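Side-chain contacts in DnaJ homolog subfamily C member 3 (Mus musculus, PDB 3IEG), which acts as a co-chaperone in the unfolded protein response, binding misfolded proteins, stimulating the ATPase of HSPA8 and restraining the kinase EIF2AK4: residues V151-A154 / E155-E158; P303-V306 / N307-K310. All blocks are in the same frame, centred on the assembly; numbering follows the deposited sequence.

Contact 1. Residues V151-A154 / E155-E158; sequences VWDA and ELRE
D153 and L156 meet where TPR 4 passes into TPR 5, with D153 as the N-cap of helix 154-166. The aspartate CG stands opposite its own backbone N (chi1 -170°), which carries the carboxylate forward to the first helical turn. There D153 OD1 accepts the backbone N of L156 at 3.1 Å. The hydrogen bond is nearly straight (164° at the hydrogen), although the donor comes from above the carboxylate plane, 51° out of it. The positive end of the helix dipole would probably help to stabilise the negative charge of this buried group.

Followed outward, the L156 side chain rides along the same carboxylate. L156 CB lies 3.6 Å from D153 OD1, L156 CG moves on to D153 OD2 at 3.3 Å, and CD1 keeps to that second oxygen. As a whole the leucine also reaches L143 and I146 of helix 136-149, so the cap sits against the packing of two successive helices. Replacing D153 with an alanine would probably leave the L156 N-H without its acceptor and uncover the leucine carbons that the carboxylate flanks.

Backbone bonds continue the turn: R157 N to D153 O is weak, whereas E158 N reaches A154 O at 3.0 Å. R157 has its CB beside A154 O, then bends at chi2 and leads its guanidinium away, to a long, weak ion pair with D176 of helix 170-181. At the first residue of the helix, a water accepts from A154 N at 3.0 Å and donates to E155 OE2 at 2.8 Å.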
loop_
_atom_site.group_PDB
_atom_site.type_symbol
_atom_site.label_atom_id
_atom_site.label_comp_id
_atom_site.label_asym_id
_atom_site.label_seq_id
_atom_site.Cartn_x
_atom_site.Cartn_y
_atom_site.Cartn_z
ATOM N N VAL A 151 -5.590 -7.048 -14.682
ATOM C CA VAL A 151 -4.559 -6.418 -13.868
ATOM C C VAL A 151 -4.842 -4.944 -13.582
ATOM O O VAL A 151 -4.282 -4.380 -12.645
ATOM C CB VAL A 151 -3.136 -6.591 -14.496
ATOM C CG1 VAL A 151 -2.661 -8.053 -14.403
ATOM C CG2 VAL A 151 -3.106 -6.112 -15.954
ATOM N N TRP A 152 -5.707 -4.323 -14.374
ATOM C CA TRP A 152 -6.042 -2.916 -14.173
ATOM C C TRP A 152 -7.454 -2.741 -13.597
ATOM O O TRP A 152 -8.040 -1.655 -13.660
ATOM C CB TRP A 152 -5.873 -2.117 -15.474
ATOM C CG TRP A 152 -4.508 -2.240 -16.114
ATOM C CD1 TRP A 152 -3.305 -2.439 -15.479
ATOM C CD2 TRP A 152 -4.212 -2.153 -17.507
ATOM N NE1 TRP A 152 -2.285 -2.497 -16.399
ATOM C CE2 TRP A 152 -2.812 -2.322 -17.652
ATOM C CE3 TRP A 152 -4.993 -1.957 -18.654
ATOM C CZ2 TRP A 152 -2.180 -2.303 -18.896
ATOM C CZ3 TRP A 152 -4.361 -1.938 -19.901
ATOM C CH2 TRP A 152 -2.967 -2.112 -20.007
ATOM N N ASP A 153 -7.990 -3.823 -13.041
ATOM C CA ASP A 153 -9.271 -3.792 -12.371
ATOM C C ASP A 153 -9.073 -3.246 -10.957
ATOM O O ASP A 153 -8.668 -3.968 -10.041
ATOM C CB ASP A 153 -9.867 -5.196 -12.341
ATOM C CG ASP A 153 -11.317 -5.223 -11.872
ATOM O OD1 ASP A 153 -11.713 -4.401 -11.017
ATOM O OD2 ASP A 153 -12.066 -6.090 -12.355
ATOM N N ALA A 154 -9.344 -1.958 -10.788
ATOM C CA ALA A 154 -9.086 -1.300 -9.515
ATOM C C ALA A 154 -10.018 -1.793 -8.417
ATOM O O ALA A 154 -9.579 -2.016 -7.299
ATOM C CB ALA A 154 -9.168 0.218 -9.661
ATOM N N GLU A 155 -11.294 -1.979 -8.735
ATOM C CA GLU A 155 -12.291 -2.285 -7.704
ATOM C C GLU A 155 -12.126 -3.698 -7.114
ATOM O O GLU A 155 -12.346 -3.902 -5.916
ATOM C CB GLU A 155 -13.743 -2.062 -8.184
ATOM C CG GLU A 155 -13.967 -1.105 -9.388
ATOM C CD GLU A 155 -13.235 0.233 -9.298
ATOM O OE1 GLU A 155 -13.572 1.034 -8.411
ATOM O OE2 GLU A 155 -12.336 0.483 -10.138
ATOM N N LEU A 156 -11.738 -4.669 -7.940
ATOM C CA LEU A 156 -11.515 -6.033 -7.461
ATOM C C LEU A 156 -10.255 -6.112 -6.623
ATOM O O LEU A 156 -10.166 -6.904 -5.699
ATOM C CB LEU A 156 -11.456 -7.022 -8.618
ATOM C CG LEU A 156 -12.777 -7.282 -9.335
ATOM C CD1 LEU A 156 -12.652 -8.543 -10.180
ATOM C CD2 LEU A 156 -13.934 -7.404 -8.342
ATOM N N ARG A 157 -9.284 -5.276 -6.971
ATOM C CA ARG A 157 -8.114 -5.012 -6.149
ATOM C C ARG A 157 -8.510 -4.518 -4.760
ATOM O O ARG A 157 -8.023 -5.015 -3.753
ATOM C CB ARG A 157 -7.277 -3.923 -6.811
ATOM C CG ARG A 157 -5.866 -3.886 -6.365
ATOM C CD ARG A 157 -5.089 -4.788 -7.259
ATOM N NE ARG A 157 -3.762 -5.018 -6.730
ATOM C CZ ARG A 157 -2.747 -5.397 -7.481
ATOM N NH1 ARG A 157 -2.941 -5.569 -8.779
ATOM N NH2 ARG A 157 -1.556 -5.594 -6.934
ATOM N N GLU A 158 -9.381 -3.521 -4.720
ATOM C CA GLU A 158 -9.848 -2.985 -3.456
ATOM C C GLU A 158 -10.679 -4.000 -2.685
ATOM O O GLU A 158 -10.604 -4.028 -1.466
ATOM C CB GLU A 158 -10.627 -1.689 -3.666
ATOM C CG GLU A 158 -9.763 -0.540 -4.182
ATOM C CD GLU A 158 -10.543 0.751 -4.369
ATOM O OE1 GLU A 158 -11.690 0.697 -4.854
ATOM O OE2 GLU A 158 -10.014 1.827 -4.024
HETATM O O HOH W 1 -10.659 0.265 -12.321
#

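Contact 2. Residues P303-V306 / N307-K310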
loop_
_atom_site.group_PDB
_atom_site.type_symbol
_atom_site.label_atom_id
_atom_site.label_comp_id
_atom_site.label_asym_id
_atom_site.label_seq_id
_atom_site.Cartn_x
_atom_site.Cartn_y
_atom_site.Cartn_z
ATOM N N PRO A 303 6.989 -10.494 26.417
ATOM C CA PRO A 303 8.120 -11.120 27.119
ATOM C C PRO A 303 9.476 -10.956 26.429
ATOM O O PRO A 303 10.507 -11.102 27.082
ATOM C CB PRO A 303 7.724 -12.604 27.178
ATOM C CG PRO A 303 6.648 -12.767 26.141
ATOM C CD PRO A 303 5.911 -11.465 26.155
ATOM N N ASP A 304 9.478 -10.638 25.136
ATOM C CA ASP A 304 10.732 -10.545 24.378
ATOM C C ASP A 304 11.205 -9.121 24.070
ATOM O O ASP A 304 12.211 -8.954 23.375
ATOM C CB ASP A 304 10.639 -11.350 23.074
ATOM C CG ASP A 304 10.550 -12.855 23.314
ATOM O OD1 ASP A 304 11.386 -13.404 24.075
ATOM O OD2 ASP A 304 9.645 -13.492 22.727
ATOM N N ASN A 305 10.490 -8.109 24.574
ATOM C CA ASN A 305 10.853 -6.696 24.360
ATOM C C ASN A 305 12.254 -6.364 24.880
ATOM O O ASN A 305 12.458 -6.203 26.084
ATOM C CB ASN A 305 9.809 -5.757 24.989
ATOM C CG ASN A 305 10.028 -4.283 24.624
ATOM O OD1 ASN A 305 11.141 -3.761 24.690
ATOM N ND2 ASN A 305 8.951 -3.607 24.257
ATOM N N VAL A 306 13.207 -6.257 23.958
ATOM C CA VAL A 306 14.614 -6.040 24.299
ATOM C C VAL A 306 14.831 -4.754 25.122
ATOM O O VAL A 306 15.530 -4.784 26.142
ATOM C CB VAL A 306 15.518 -6.071 23.033
ATOM C CG1 VAL A 306 16.987 -5.862 23.388
ATOM C CG2 VAL A 306 15.346 -7.388 22.292
ATOM N N ASN A 307 14.225 -3.645 24.684
ATOM C CA ASN A 307 14.336 -2.349 25.378
ATOM C C ASN A 307 13.885 -2.412 26.839
ATOM O O ASN A 307 14.554 -1.880 27.732
ATOM C CB ASN A 307 13.539 -1.261 24.649
ATOM C CG ASN A 307 14.101 -0.929 23.277
ATOM O OD1 ASN A 307 15.303 -1.025 23.038
ATOM N ND2 ASN A 307 13.221 -0.517 22.370
ATOM N N ALA A 308 12.752 -3.072 27.059
ATOM C CA ALA A 308 12.172 -3.254 28.393
ATOM C C ALA A 308 13.065 -4.126 29.268
ATOM O O ALA A 308 13.214 -3.863 30.466
ATOM C CB ALA A 308 10.761 -3.852 28.294
ATOM N N LEU A 309 13.655 -5.156 28.667
ATOM C CA LEU A 309 14.596 -6.015 29.372
ATOM C C LEU A 309 15.826 -5.239 29.836
ATOM O O LEU A 309 16.203 -5.314 31.008
ATOM C CB LEU A 309 15.000 -7.210 28.508
ATOM C CG LEU A 309 13.897 -8.263 28.366
ATOM C CD1 LEU A 309 14.208 -9.241 27.243
ATOM C CD2 LEU A 309 13.654 -8.989 29.693
ATOM N N LYS A 310 16.431 -4.487 28.918
ATOM C CA LYS A 310 17.622 -3.691 29.214
ATOM C C LYS A 310 17.339 -2.646 30.281
ATOM O O LYS A 310 18.148 -2.444 31.192
ATOM C CB LYS A 310 18.144 -2.994 27.949
ATOM C CG LYS A 310 18.888 -3.905 26.962
ATOM C CD LYS A 310 18.940 -3.315 25.542
ATOM C CE LYS A 310 19.737 -2.016 25.485
ATOM N NZ LYS A 310 19.715 -1.450 24.113
#
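V306 lays its CG1 methyl against CD of K310, one helical turn further on, at 3.9 Å. The two side chains cross at a slant, and with chi1 near -179° the valine places CG1 on the side of its own carbonyl carbon, facing the lysine chain. The aliphatic part of K310 also runs past V306 O, which accepts the backbone N of K310 at 2.9 Å. Both residues continue onto I342 of helix 340-357, while V306 touches A332 of helix 322-333 as well.

N305 works from the start of the same turn. N305 OD1 accepts the backbone N of A308 at 2.9 Å in a nearly straight bond (165°), the donor standing above the amide plane by 47°. The CB of A308 lies 3.9 Å from the CB of N305, adding a small apolar contact next to the hydrogen bond. The other end of the amide is held too: ND2 donates to E276 and E302, which should fix the rotation of the group with OD1 turned to the helix. E276 also takes the ND2 of N307, so one glutamate ties together residues on both sides of the helix start.

L309 brings CG within 3.4 Å of N305 O and CD1 within 4.1 Å of P303 O, and its side chain meets L299 of helix 288-301 and A331 of helix 322-333. P303 holds the place near the end of TPR 8 where TPR sequences commonly carry proline. The whole is an asparagine N-cap opening the first helix of TPR 9 in the helical-repeat fold.

How the contacts relate
Both contacts mark the same point of the repeat architecture, the loop through which one TPR hands over to the next: TPR 4 to TPR 5 in contact 1, TPR 8 to TPR 9 in contact 2. Their centres are 42 Å apart and their nearest atoms about 32 Å. The centre of contact 1 lies about 13 Å from the centre of the chain, that of contact 2 about 30 Å. An acidic side chain caps the helix in the first, an amide in the second. This chain is the tetratricopeptide-repeat portion, without the J domain that engages HSPA8; the hydrophobic groove for misfolded proteins belongs to its first two repeats, to which neither contact contributes residues.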